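Local coordinates for protein alpha-glucosidase (Bacteroides thetaiotaomicron, PDB 5XFM) that hydrolyses beta-L-arabinopyranosides and alpha-galactosides as a bifunctional, calcium-containing glycoside hydrolase of family 97, at residues R316-A321 / V348-D353; E357-Y362 / G427-F432; P38-S43 / V122-T127; C101-E104 / K110-V113. The protein carries 1 engineered substitution. One frame throughout, in Å; residues are numbered along the deposited sequence.

Interaction 1 (R316-A321 / V348-D353)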
loop_
_atom_site.group_PDB
_atom_site.type_symbol
_atom_site.label_atom_id
_atom_site.label_comp_id
_atom_site.label_asym_id
_atom_site.label_seq_id
_atom_site.Cartn_x
_atom_site.Cartn_y
_atom_site.Cartn_z
ATOM N N ARG A 316 -1.336 26.979 -16.376
ATOM C CA ARG A 316 -0.381 26.242 -17.195
ATOM C C ARG A 316 -0.555 24.730 -17.065
ATOM O O ARG A 316 -0.590 24.020 -18.070
ATOM C CB ARG A 316 1.048 26.646 -16.813
ATOM C CG ARG A 316 1.539 27.874 -17.553
ATOM C CD ARG A 316 2.923 28.301 -17.102
ATOM N NE ARG A 316 3.331 29.531 -17.774
ATOM C CZ ARG A 316 3.364 30.722 -17.184
ATOM N NH1 ARG A 316 3.018 30.840 -15.907
ATOM N NH2 ARG A 316 3.742 31.795 -17.870
ATOM N N TYR A 317 -0.675 24.235 -15.835
ATOM C CA TYR A 317 -0.791 22.791 -15.628
ATOM C C TYR A 317 -2.174 22.245 -15.978
ATOM O O TYR A 317 -2.316 21.076 -16.342
ATOM C CB TYR A 317 -0.414 22.436 -14.189
ATOM C CG TYR A 317 1.041 22.051 -14.082
ATOM C CD1 TYR A 317 2.029 23.024 -14.120
ATOM C CD2 TYR A 317 1.430 20.723 -13.951
ATOM C CE1 TYR A 317 3.362 22.694 -14.034
ATOM C CE2 TYR A 317 2.771 20.383 -13.865
ATOM C CZ TYR A 317 3.731 21.378 -13.904
ATOM O OH TYR A 317 5.069 21.074 -13.817
ATOM N N ILE A 318 -3.190 23.089 -15.860
ATOM C CA ILE A 318 -4.523 22.745 -16.334
ATOM C C ILE A 318 -4.507 22.579 -17.856
ATOM O O ILE A 318 -5.057 21.615 -18.402
ATOM C CB ILE A 318 -5.546 23.823 -15.915
ATOM C CG1 ILE A 318 -5.863 23.689 -14.422
ATOM C CG2 ILE A 318 -6.815 23.717 -16.735
ATOM C CD1 ILE A 318 -6.622 24.861 -13.849
ATOM N N ASP A 319 -3.853 23.521 -18.530
ATOM C CA ASP A 319 -3.662 23.464 -19.976
ATOM C C ASP A 319 -2.888 22.218 -20.379
ATOM O O ASP A 319 -3.205 21.576 -21.377
ATOM C CB ASP A 319 -2.919 24.710 -20.479
ATOM C CG ASP A 319 -3.799 25.946 -20.523
ATOM O OD1 ASP A 319 -5.040 25.811 -20.466
ATOM O OD2 ASP A 319 -3.242 27.061 -20.613
ATOM N N PHE A 320 -1.859 21.901 -19.600
ATOM C CA PHE A 320 -1.020 20.734 -19.849
ATOM C C PHE A 320 -1.848 19.460 -19.698
ATOM O O PHE A 320 -1.731 18.537 -20.498
ATOM C CB PHE A 320 0.190 20.729 -18.903
ATOM C CG PHE A 320 1.131 19.577 -19.119
ATOM C CD1 PHE A 320 1.552 19.237 -20.392
ATOM C CD2 PHE A 320 1.603 18.840 -18.047
ATOM C CE1 PHE A 320 2.423 18.176 -20.594
ATOM C CE2 PHE A 320 2.471 17.773 -18.246
ATOM C CZ PHE A 320 2.878 17.443 -19.523
ATOM N N ALA A 321 -2.689 19.410 -18.670
ATOM C CA ALA A 321 -3.600 18.279 -18.498
ATOM C C ALA A 321 -4.508 18.148 -19.712
ATOM O O ALA A 321 -4.701 17.057 -20.235
ATOM C CB ALA A 321 -4.423 18.435 -17.230
ATOM N N VAL A 348 -11.501 26.550 -11.402
ATOM C CA VAL A 348 -12.308 25.349 -11.633
ATOM C C VAL A 348 -13.101 25.477 -12.931
ATOM O O VAL A 348 -13.170 24.535 -13.724
ATOM C CB VAL A 348 -13.275 25.069 -10.454
ATOM C CG1 VAL A 348 -14.286 23.997 -10.819
ATOM C CG2 VAL A 348 -12.503 24.672 -9.194
ATOM N N GLU A 349 -13.714 26.638 -13.132
ATOM C CA GLU A 349 -14.464 26.914 -14.356
ATOM C C GLU A 349 -13.563 26.790 -15.591
ATOM O O GLU A 349 -13.928 26.167 -16.597
ATOM C CB GLU A 349 -15.092 28.297 -14.270
ATOM C CG GLU A 349 -16.316 28.320 -13.383
ATOM C CD GLU A 349 -16.788 29.724 -13.077
ATOM O OE1 GLU A 349 -15.945 30.651 -13.077
ATOM O OE2 GLU A 349 -17.997 29.892 -12.809
ATOM N N TYR A 350 -12.380 27.387 -15.497
ATOM C CA TYR A 350 -11.406 27.346 -16.578
ATOM C C TYR A 350 -11.018 25.899 -16.888
ATOM O O TYR A 350 -10.998 25.491 -18.050
ATOM C CB TYR A 350 -10.160 28.156 -16.206
ATOM C CG TYR A 350 -9.091 28.161 -17.278
ATOM C CD1 TYR A 350 -9.174 29.026 -18.365
ATOM C CD2 TYR A 350 -8.016 27.284 -17.218
ATOM C CE1 TYR A 350 -8.203 29.032 -19.352
ATOM C CE2 TYR A 350 -7.046 27.276 -18.202
ATOM C CZ TYR A 350 -7.142 28.154 -19.266
ATOM O OH TYR A 350 -6.177 28.151 -20.247
ATOM N N ALA A 351 -10.725 25.126 -15.845
ATOM C CA ALA A 351 -10.389 23.711 -15.998
ATOM C C ALA A 351 -11.516 22.915 -16.650
ATOM O O ALA A 351 -11.271 22.059 -17.509
ATOM C CB ALA A 351 -10.031 23.103 -14.649
ATOM N N ARG A 352 -12.750 23.186 -16.230
ATOM C CA ARG A 352 -13.910 22.483 -16.777
ATOM C C ARG A 352 -14.097 22.788 -18.262
ATOM O O ARG A 352 -14.452 21.909 -19.043
ATOM C CB ARG A 352 -15.185 22.842 -16.009
ATOM C CG ARG A 352 -16.442 22.225 -16.612
ATOM C CD ARG A 352 -17.590 22.106 -15.616
ATOM N NE ARG A 352 -17.188 21.379 -14.415
ATOM C CZ ARG A 352 -17.114 21.915 -13.202
ATOM N NH1 ARG A 352 -17.461 23.179 -13.011
ATOM N NH2 ARG A 352 -16.733 21.174 -12.171
ATOM N N ASP A 353 -13.850 24.034 -18.655
ATOM C CA ASP A 353 -13.960 24.397 -20.065
ATOM C C ASP A 353 -12.901 23.669 -20.907
ATOM O O ASP A 353 -13.052 23.514 -22.118
ATOM C CB ASP A 353 -13.844 25.912 -20.251
ATOM C CG ASP A 353 -13.940 26.328 -21.710
ATOM O OD1 ASP A 353 -14.957 25.993 -22.355
ATOM O OD2 ASP A 353 -13.000 26.979 -22.215
#
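In the outer helical layer of the catalytic barrel, Ile-318 and Asp-319 of helix 311-324 meet Tyr-350 and Ala-351 of helix 341-353. The axes of the two short segments are 9.8 Å apart and run nearly parallel, 20° from each other. On the buried side, the methyl CG2 of Ile-318 comes within 3.6 Å of Ala-351 CA, while its CD1 lies 3.9 Å from Ala-351 CB. Ile-318 CG2 also lies 3.8 Å from Tyr-350 CD2, meeting the ring obliquely. These are neighbouring helices of the TIM barrel, with strand 328-331 and the short helix 335-338 between them in the chain, and Leu-358 of strand 357-363 packs beneath Ala-351. Tyr-350 reaches across the outer part of the groove because its chi1 of 180° swings CG away from the backbone N, and its OH donates a hydrogen bond of 2.6 Å to Asp-319 OD1. The hydroxyl approaches the syn lone pair of OD1, and the carboxylate is turned 55° from the ring plane. Lys-354 makes a cation-pi contact with the same ring. A phenylalanine in place of Tyr-350 would probably leave the Asp-319 carboxylate without its phenolic donor across the groove.

Interaction 2 (E357-Y362 / G427-F432)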
loop_
_atom_site.group_PDB
_atom_site.type_symbol
_atom_site.label_atom_id
_atom_site.label_comp_id
_atom_site.label_asym_id
_atom_site.label_seq_id
_atom_site.Cartn_x
_atom_site.Cartn_y
_atom_site.Cartn_z
ATOM N N GLU A 357 -10.770 18.450 -14.406
ATOM C CA GLU A 357 -11.318 18.655 -13.071
ATOM C C GLU A 357 -10.196 18.673 -12.040
ATOM O O GLU A 357 -9.085 18.226 -12.324
ATOM C CB GLU A 357 -12.351 17.568 -12.769
ATOM C CG GLU A 357 -13.718 17.882 -13.369
ATOM C CD GLU A 357 -14.557 16.649 -13.591
ATOM O OE1 GLU A 357 -13.974 15.600 -13.934
ATOM O OE2 GLU A 357 -15.795 16.724 -13.430
ATOM N N LEU A 358 -10.479 19.184 -10.845
ATOM C CA LEU A 358 -9.415 19.419 -9.870
ATOM C C LEU A 358 -9.441 18.538 -8.620
ATOM O O LEU A 358 -10.494 18.107 -8.149
ATOM C CB LEU A 358 -9.430 20.882 -9.422
ATOM C CG LEU A 358 -9.340 21.951 -10.502
ATOM C CD1 LEU A 358 -9.313 23.310 -9.847
ATOM C CD2 LEU A 358 -8.093 21.739 -11.343
ATOM N N PHE A 359 -8.244 18.270 -8.109
ATOM C CA PHE A 359 -8.053 17.763 -6.756
ATOM C C PHE A 359 -7.423 18.884 -5.954
ATOM O O PHE A 359 -6.510 19.555 -6.445
ATOM C CB PHE A 359 -7.150 16.533 -6.734
ATOM C CG PHE A 359 -7.859 15.240 -6.981
ATOM C CD1 PHE A 359 -8.492 15.003 -8.188
ATOM C CD2 PHE A 359 -7.837 14.227 -6.029
ATOM C CE1 PHE A 359 -9.120 13.803 -8.432
ATOM C CE2 PHE A 359 -8.463 13.018 -6.269
ATOM C CZ PHE A 359 -9.105 12.805 -7.469
ATOM N N LEU A 360 -7.905 19.107 -4.738
ATOM C CA LEU A 360 -7.310 20.130 -3.886
ATOM C C LEU A 360 -6.647 19.538 -2.642
ATOM O O LEU A 360 -7.166 18.588 -2.033
ATOM C CB LEU A 360 -8.358 21.168 -3.481
ATOM C CG LEU A 360 -8.967 21.964 -4.635
ATOM C CD1 LEU A 360 -9.897 23.050 -4.111
ATOM C CD2 LEU A 360 -7.865 22.565 -5.497
ATOM N N TRP A 361 -5.487 20.105 -2.301
ATOM C CA TRP A 361 -4.688 19.727 -1.134
ATOM C C TRP A 361 -5.249 20.308 0.159
ATOM O O TRP A 361 -5.585 21.494 0.230
ATOM C CB TRP A 361 -3.235 20.195 -1.310
ATOM C CG TRP A 361 -2.256 19.667 -0.282
ATOM C CD1 TRP A 361 -1.433 18.580 -0.418
ATOM C CD2 TRP A 361 -1.969 20.219 1.015
ATOM N NE1 TRP A 361 -0.668 18.414 0.715
ATOM C CE2 TRP A 361 -0.977 19.406 1.608
ATOM C CE3 TRP A 361 -2.458 21.313 1.734
ATOM C CZ2 TRP A 361 -0.469 19.657 2.881
ATOM C CZ3 TRP A 361 -1.956 21.555 2.997
ATOM C CH2 TRP A 361 -0.973 20.731 3.559
ATOM N N TYR A 362 -5.367 19.459 1.173
ATOM C CA TYR A 362 -5.701 19.904 2.523
ATOM C C TYR A 362 -4.770 19.268 3.537
ATOM O O TYR A 362 -4.334 18.134 3.348
ATOM C CB TYR A 362 -7.157 19.559 2.869
ATOM C CG TYR A 362 -8.185 20.482 2.256
ATOM C CD1 TYR A 362 -8.574 20.339 0.931
ATOM C CD2 TYR A 362 -8.775 21.494 3.009
ATOM C CE1 TYR A 362 -9.515 21.186 0.367
ATOM C CE2 TYR A 362 -9.716 22.345 2.454
ATOM C CZ TYR A 362 -10.079 22.186 1.133
ATOM O OH TYR A 362 -11.012 23.027 0.577
ATOM N N GLY A 427 -19.554 13.586 -2.595
ATOM C CA GLY A 427 -19.063 13.103 -3.874
ATOM C C GLY A 427 -17.588 13.338 -4.126
ATOM O O GLY A 427 -17.170 13.558 -5.266
ATOM N N LEU A 428 -16.782 13.260 -3.075
ATOM C CA LEU A 428 -15.352 13.520 -3.225
ATOM C C LEU A 428 -14.503 12.266 -3.080
ATOM O O LEU A 428 -14.693 11.476 -2.153
ATOM C CB LEU A 428 -14.898 14.556 -2.204
ATOM C CG LEU A 428 -15.462 15.962 -2.388
ATOM C CD1 LEU A 428 -15.329 16.746 -1.103
ATOM C CD2 LEU A 428 -14.744 16.657 -3.527
ATOM N N MET A 429 -13.573 12.083 -4.011
ATOM C CA MET A 429 -12.535 11.078 -3.845
ATOM C C MET A 429 -11.476 11.590 -2.872
ATOM O O MET A 429 -11.281 12.801 -2.730
ATOM C CB MET A 429 -11.902 10.716 -5.190
ATOM C CG MET A 429 -12.854 10.090 -6.162
ATOM S SD MET A 429 -12.118 9.759 -7.774
ATOM C CE MET A 429 -12.303 11.382 -8.527
ATOM N N VAL A 430 -10.784 10.663 -2.214
ATOM C CA VAL A 430 -9.783 11.027 -1.217
ATOM C C VAL A 430 -8.437 10.326 -1.400
ATOM O O VAL A 430 -8.370 9.105 -1.446
ATOM C CB VAL A 430 -10.290 10.730 0.205
ATOM C CG1 VAL A 430 -9.184 10.946 1.220
ATOM C CG2 VAL A 430 -11.483 11.602 0.524
ATOM N N ILE A 431 -7.377 11.123 -1.523
ATOM C CA ILE A 431 -6.004 10.630 -1.435
ATOM C C ILE A 431 -5.436 10.976 -0.066
ATOM O O ILE A 431 -5.633 12.094 0.410
ATOM C CB ILE A 431 -5.088 11.247 -2.514
ATOM C CG1 ILE A 431 -5.550 10.875 -3.920
ATOM C CG2 ILE A 431 -3.644 10.812 -2.309
ATOM C CD1 ILE A 431 -4.772 11.581 -5.005
ATOM N N PHE A 432 -4.750 10.033 0.578
ATOM C CA PHE A 432 -4.043 10.354 1.816
ATOM C C PHE A 432 -2.540 10.473 1.597
ATOM O O PHE A 432 -1.946 9.701 0.846
ATOM C CB PHE A 432 -4.303 9.314 2.898
ATOM C CG PHE A 432 -5.705 9.312 3.402
ATOM C CD1 PHE A 432 -6.317 10.493 3.788
ATOM C CD2 PHE A 432 -6.415 8.129 3.505
ATOM C CE1 PHE A 432 -7.610 10.491 4.255
ATOM C CE2 PHE A 432 -7.710 8.126 3.973
ATOM C CZ PHE A 432 -8.307 9.304 4.348
#
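Inside the TIM barrel of the catalytic domain, the ring of Phe-359 reaches across to Met-429 and Ile-431. The chain segments are not paired: the closest CA atoms, those of Phe-359 and Met-429, stand 8.6 Å apart, because strand 399-403 lies between strands 357-363 and 429-432 in the parallel sheet. Contact therefore falls to side chains directed into the barrel. Phe-359 CZ is 3.7 Å from Met-429 CE, a methyl brought back to the ring by the bend at chi3 (-83°), and CE1 of the ring lies 4.0 Å from that methyl. Two residues farther along the strand, Ile-431 CD1 approaches Phe-359 CE2 to 4.2 Å, so that the two aliphatic ends touch different carbons of the ring, each obliquely. The other face of strand 357-363 is turned outward, Leu-358 and Leu-360 packing against helix 341-353, consistent with an inward-facing Phe-359. Tyr-328 of the neighbouring strand meets the Phe-359 ring edge-to-face and also touches Met-429. An alanine in place of Phe-359 would probably open a gap here, leaving Met-429 CE and Ile-431 CD1 without their shared aromatic partner. The Ile-431 side chain is about 10 Å from the bound calcium ion.

Interaction 3 (P38-S43 / V122-T127)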
loop_
_atom_site.group_PDB
_atom_site.type_symbol
_atom_site.label_atom_id
_atom_site.label_comp_id
_atom_site.label_asym_id
_atom_site.label_seq_id
_atom_site.Cartn_x
_atom_site.Cartn_y
_atom_site.Cartn_z
ATOM N N PRO A 38 -0.364 -20.113 24.202
ATOM C CA PRO A 38 -1.047 -20.557 22.987
ATOM C C PRO A 38 -0.283 -20.122 21.744
ATOM O O PRO A 38 0.227 -19.002 21.697
ATOM C CB PRO A 38 -2.409 -19.859 23.071
ATOM C CG PRO A 38 -2.173 -18.678 23.942
ATOM C CD PRO A 38 -1.181 -19.154 24.965
ATOM N N CYS A 39 -0.199 -20.995 20.751
ATOM C CA CYS A 39 0.581 -20.677 19.572
ATOM C C CYS A 39 0.067 -21.382 18.324
ATOM O O CYS A 39 -0.804 -22.239 18.400
ATOM C CB CYS A 39 2.054 -21.025 19.814
ATOM S SG CYS A 39 2.337 -22.718 20.383
ATOM N N TYR A 40 0.595 -20.980 17.174
ATOM C CA TYR A 40 0.282 -21.612 15.901
ATOM C C TYR A 40 1.578 -21.791 15.126
ATOM O O TYR A 40 2.594 -21.199 15.477
ATOM C CB TYR A 40 -0.720 -20.774 15.102
ATOM C CG TYR A 40 -0.138 -19.485 14.570
ATOM C CD1 TYR A 40 0.034 -18.389 15.404
ATOM C CD2 TYR A 40 0.229 -19.359 13.235
ATOM C CE1 TYR A 40 0.564 -17.207 14.933
ATOM C CE2 TYR A 40 0.760 -18.178 12.754
ATOM C CZ TYR A 40 0.925 -17.107 13.609
ATOM O OH TYR A 40 1.454 -15.930 13.147
ATOM N N SER A 41 1.558 -22.630 14.098
ATOM C CA SER A 41 2.710 -22.752 13.208
ATOM C C SER A 41 2.234 -22.919 11.770
ATOM O O SER A 41 1.108 -23.349 11.527
ATOM C CB SER A 41 3.606 -23.924 13.609
ATOM O OG SER A 41 2.958 -25.158 13.370
ATOM N N VAL A 42 3.085 -22.548 10.821
ATOM C CA VAL A 42 2.716 -22.574 9.412
ATOM C C VAL A 42 3.733 -23.302 8.550
ATOM O O VAL A 42 4.937 -23.060 8.641
ATOM C CB VAL A 42 2.529 -21.143 8.858
ATOM C CG1 VAL A 42 2.241 -21.172 7.358
ATOM C CG2 VAL A 42 1.421 -20.428 9.613
ATOM N N SER A 43 3.238 -24.194 7.702
ATOM C CA SER A 43 4.084 -24.901 6.755
ATOM C C SER A 43 3.572 -24.734 5.328
ATOM O O SER A 43 2.377 -24.519 5.112
ATOM C CB SER A 43 4.162 -26.382 7.132
ATOM O OG SER A 43 3.057 -27.100 6.607
ATOM N N VAL A 122 -3.056 -16.793 4.857
ATOM C CA VAL A 122 -3.724 -16.998 6.127
ATOM C C VAL A 122 -4.200 -15.651 6.657
ATOM O O VAL A 122 -3.428 -14.709 6.720
ATOM C CB VAL A 122 -2.794 -17.648 7.157
ATOM C CG1 VAL A 122 -3.481 -17.723 8.512
ATOM C CG2 VAL A 122 -2.353 -19.032 6.686
ATOM N N ALA A 123 -5.476 -15.539 6.996
ATOM C CA ALA A 123 -5.955 -14.334 7.667
ATOM C C ALA A 123 -6.567 -14.747 8.986
ATOM O O ALA A 123 -7.408 -15.624 9.012
ATOM C CB ALA A 123 -6.967 -13.594 6.814
ATOM N N PHE A 124 -6.147 -14.163 10.097
ATOM C CA PHE A 124 -6.751 -14.606 11.344
ATOM C C PHE A 124 -7.055 -13.463 12.282
ATOM O O PHE A 124 -6.395 -12.433 12.251
ATOM C CB PHE A 124 -5.877 -15.664 12.042
ATOM C CG PHE A 124 -4.636 -15.125 12.694
ATOM C CD1 PHE A 124 -3.455 -15.022 11.980
ATOM C CD2 PHE A 124 -4.634 -14.775 14.037
ATOM C CE1 PHE A 124 -2.312 -14.550 12.578
ATOM C CE2 PHE A 124 -3.489 -14.297 14.640
ATOM C CZ PHE A 124 -2.327 -14.184 13.906
ATOM N N ARG A 125 -8.095 -13.632 13.089
ATOM C CA ARG A 125 -8.469 -12.572 14.017
ATOM C C ARG A 125 -9.062 -13.136 15.291
ATOM O O ARG A 125 -9.406 -14.316 15.363
ATOM C CB ARG A 125 -9.457 -11.597 13.367
ATOM C CG ARG A 125 -10.837 -12.175 13.106
ATOM C CD ARG A 125 -11.856 -11.071 12.850
ATOM N NE ARG A 125 -13.129 -11.624 12.404
ATOM C CZ ARG A 125 -14.130 -10.907 11.900
ATOM N NH1 ARG A 125 -14.016 -9.591 11.759
ATOM N NH2 ARG A 125 -15.245 -11.516 11.524
ATOM N N TYR A 126 -9.139 -12.294 16.314
ATOM C CA TYR A 126 -9.763 -12.684 17.568
ATOM C C TYR A 126 -11.191 -12.155 17.643
ATOM O O TYR A 126 -11.489 -11.086 17.112
ATOM C CB TYR A 126 -8.962 -12.159 18.757
ATOM C CG TYR A 126 -7.495 -12.507 18.739
ATOM C CD1 TYR A 126 -6.566 -11.627 18.203
ATOM C CD2 TYR A 126 -7.033 -13.708 19.272
ATOM C CE1 TYR A 126 -5.222 -11.924 18.192
ATOM C CE2 TYR A 126 -5.687 -14.018 19.261
ATOM C CZ TYR A 126 -4.784 -13.119 18.719
ATOM O OH TYR A 126 -3.437 -13.406 18.704
ATOM N N THR A 127 -12.066 -12.889 18.319
ATOM C CA THR A 127 -13.392 -12.376 18.645
ATOM C C THR A 127 -13.578 -12.376 20.160
ATOM O O THR A 127 -13.037 -13.235 20.861
ATOM C CB THR A 127 -14.521 -13.190 17.970
ATOM O OG1 THR A 127 -14.418 -14.576 18.324
ATOM C CG2 THR A 127 -14.449 -13.053 16.454
#
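An aromatic pair, Tyr-40 against Phe-124, joins the two large antiparallel sheets of the N-terminal domain through their buried interface. Strand 39-44 belongs to one sheet and strand 121-128 to the other, and the nearest CA atoms, those of the two aromatic residues, are 10.9 Å apart, a spacing bridged by side chains and by no hydrogen bond. The ring centroids of Tyr-40 and Phe-124 are 5.4 Å apart with planes at 54°, an oblique meeting of the two rings. The touch is made by the outer end of the tyrosine: Tyr-40 OH lies 4.1 Å and Tyr-40 CZ 4.3 Å from Phe-124 CE1. Both residues point from their strand toward the opposite sheet, and a chi1 near 70° in each holds the ring over its own backbone. The phenol oxygen of Tyr-40 is not left to the apolar contact, since it is hydrogen-bonded to the backbone O of Gly-145. Farther along, Val-42 and Val-122 also face each other, more loosely, with their CG2 methyls 5.0 Å apart. Ile-263 touches Tyr-40, and Arg-261 touches Phe-124. Facing antiparallel sheets with such an apolar filling are consistent with the beta-sandwich of the galactose mutarotase-like superfamily.

Interaction 4 (C101-E104 / K110-V113)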
loop_
_atom_site.group_PDB
_atom_site.type_symbol
_atom_site.label_atom_id
_atom_site.label_comp_id
_atom_site.label_asym_id
_atom_site.label_seq_id
_atom_site.Cartn_x
_atom_site.Cartn_y
_atom_site.Cartn_z
ATOM N N CYS A 101 -11.733 -21.454 16.448
ATOM C CA CYS A 101 -11.287 -22.009 17.717
ATOM C C CYS A 101 -11.912 -21.273 18.899
ATOM O O CYS A 101 -11.894 -20.039 18.963
ATOM C CB CYS A 101 -9.761 -21.956 17.807
ATOM S SG CYS A 101 -8.935 -22.966 16.553
ATOM N N HIS A 102 -12.464 -22.041 19.832
ATOM C CA HIS A 102 -13.051 -21.477 21.037
ATOM C C HIS A 102 -12.140 -21.695 22.230
ATOM O O HIS A 102 -11.924 -22.829 22.661
ATOM C CB HIS A 102 -14.439 -22.072 21.297
ATOM C CG HIS A 102 -15.441 -21.752 20.231
ATOM N ND1 HIS A 102 -15.595 -22.520 19.096
ATOM C CD2 HIS A 102 -16.344 -20.749 20.132
ATOM C CE1 HIS A 102 -16.546 -21.998 18.340
ATOM N NE2 HIS A 102 -17.019 -20.925 18.948
ATOM N N LEU A 103 -11.604 -20.596 22.751
ATOM C CA LEU A 103 -10.633 -20.636 23.834
ATOM C C LEU A 103 -11.225 -20.134 25.141
ATOM O O LEU A 103 -12.147 -19.320 25.152
ATOM C CB LEU A 103 -9.397 -19.796 23.496
ATOM C CG LEU A 103 -8.680 -20.057 22.178
ATOM C CD1 LEU A 103 -7.522 -19.079 22.023
ATOM C CD2 LEU A 103 -8.184 -21.481 22.131
ATOM N N GLU A 104 -10.660 -20.616 26.244
ATOM C CA GLU A 104 -11.084 -20.217 27.578
ATOM C C GLU A 104 -9.859 -20.062 28.474
ATOM O O GLU A 104 -8.937 -20.874 28.401
ATOM C CB GLU A 104 -12.050 -21.260 28.146
ATOM C CG GLU A 104 -13.025 -20.743 29.177
ATOM C CD GLU A 104 -14.092 -21.770 29.525
ATOM O OE1 GLU A 104 -14.919 -22.098 28.647
ATOM O OE2 GLU A 104 -14.108 -22.244 30.681
ATOM N N LYS A 110 -13.979 -16.248 27.933
ATOM C CA LYS A 110 -13.950 -16.840 26.599
ATOM C C LYS A 110 -13.353 -15.919 25.540
ATOM O O LYS A 110 -13.481 -14.696 25.620
ATOM C CB LYS A 110 -15.365 -17.276 26.202
ATOM C CG LYS A 110 -15.869 -18.451 27.041
ATOM C CD LYS A 110 -17.283 -18.888 26.691
ATOM C CE LYS A 110 -17.690 -20.073 27.578
ATOM N NZ LYS A 110 -18.932 -20.775 27.140
ATOM N N LEU A 111 -12.683 -16.520 24.560
ATOM C CA LEU A 111 -12.099 -15.789 23.437
ATOM C C LEU A 111 -12.102 -16.649 22.168
ATOM O O LEU A 111 -11.719 -17.807 22.210
ATOM C CB LEU A 111 -10.666 -15.342 23.777
ATOM C CG LEU A 111 -9.779 -14.787 22.656
ATOM C CD1 LEU A 111 -10.194 -13.377 22.289
ATOM C CD2 LEU A 111 -8.305 -14.814 23.039
ATOM N N GLY A 112 -12.530 -16.093 21.040
ATOM C CA GLY A 112 -12.476 -16.845 19.795
ATOM C C GLY A 112 -11.262 -16.496 18.935
ATOM O O GLY A 112 -10.761 -15.373 18.992
ATOM N N VAL A 113 -10.771 -17.464 18.161
ATOM C CA VAL A 113 -9.755 -17.195 17.135
ATOM C C VAL A 113 -10.185 -17.819 15.812
ATOM O O VAL A 113 -10.488 -19.003 15.753
ATOM C CB VAL A 113 -8.355 -17.742 17.524
ATOM C CG1 VAL A 113 -7.290 -17.254 16.544
ATOM C CG2 VAL A 113 -7.990 -17.342 18.934
#
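Cys-101 pairs with Val-113 and Leu-103 with Leu-111 in the tightly bonded part of two antiparallel strands, and these four side chains lie on the buried face of the sheet. Each pair is joined by two backbone hydrogen bonds. Cys-101 N reaches Val-113 O at 2.8 Å with an N-H...O angle of 172°, and Leu-103 N reaches Leu-111 O at 2.8 Å, less straight at 153°. Between these pairs, CA of Gly-112 makes a CA-H...O contact of 3.4 Å with Cys-101 O. On the buried face the closest side-chain touch is diagonal: Leu-103 CD1 lies 3.6 Å from Val-113 CG2, whereas directly across the pair Leu-103 CD1 and Leu-111 CD2 are 4.5 Å apart. Leu-70 lies against Cys-101 and Leu-103, and Tyr-126 against Leu-111 and Val-113.

The other face, with His-102, Glu-104 and Lys-110, is looser and nearer solvent. The Glu-104 and Lys-110 chains run side by side in the same direction, and Glu-104 OE1 lies 3.6 Å from Lys-110 CE. Glu-104 OE1 is 4.5 Å from Lys-110 NZ, beyond a salt bridge, so any attraction between the charges is probably weak. Opposite His-102 stands Gly-112, which offers no side chain to meet the imidazole. Antiparallel pairing of strands 91-104 and 110-117 across a five-residue connection makes this a beta hairpin, and its buried and solvent-side faces fit an outer part of a beta-sandwich.

How the interactions relate
Interactions 1 and 2 belong to the catalytic barrel and 3 and 4 to the N-terminal domain; the centres of 1 and 3 are about 52 Å apart. Within the barrel, Leu-358 of strand 357-363 connects the pair, packing also on Val-348. Interaction 2 is wholly apolar and buried, while interaction 1 adds a polar bond on its more exposed side. Interaction 3 is buried between sheets, whereas interaction 4 has one buried and one solvent-side face. Interaction 4 is nested in the loop closed by interaction 3, and the two share a sheet, Tyr-126 CD2 lying 3.8 Å from Val-113 CG2. Backbone bonds hold interaction 4 within that sheet; interaction 3 bridges two sheets through side chains.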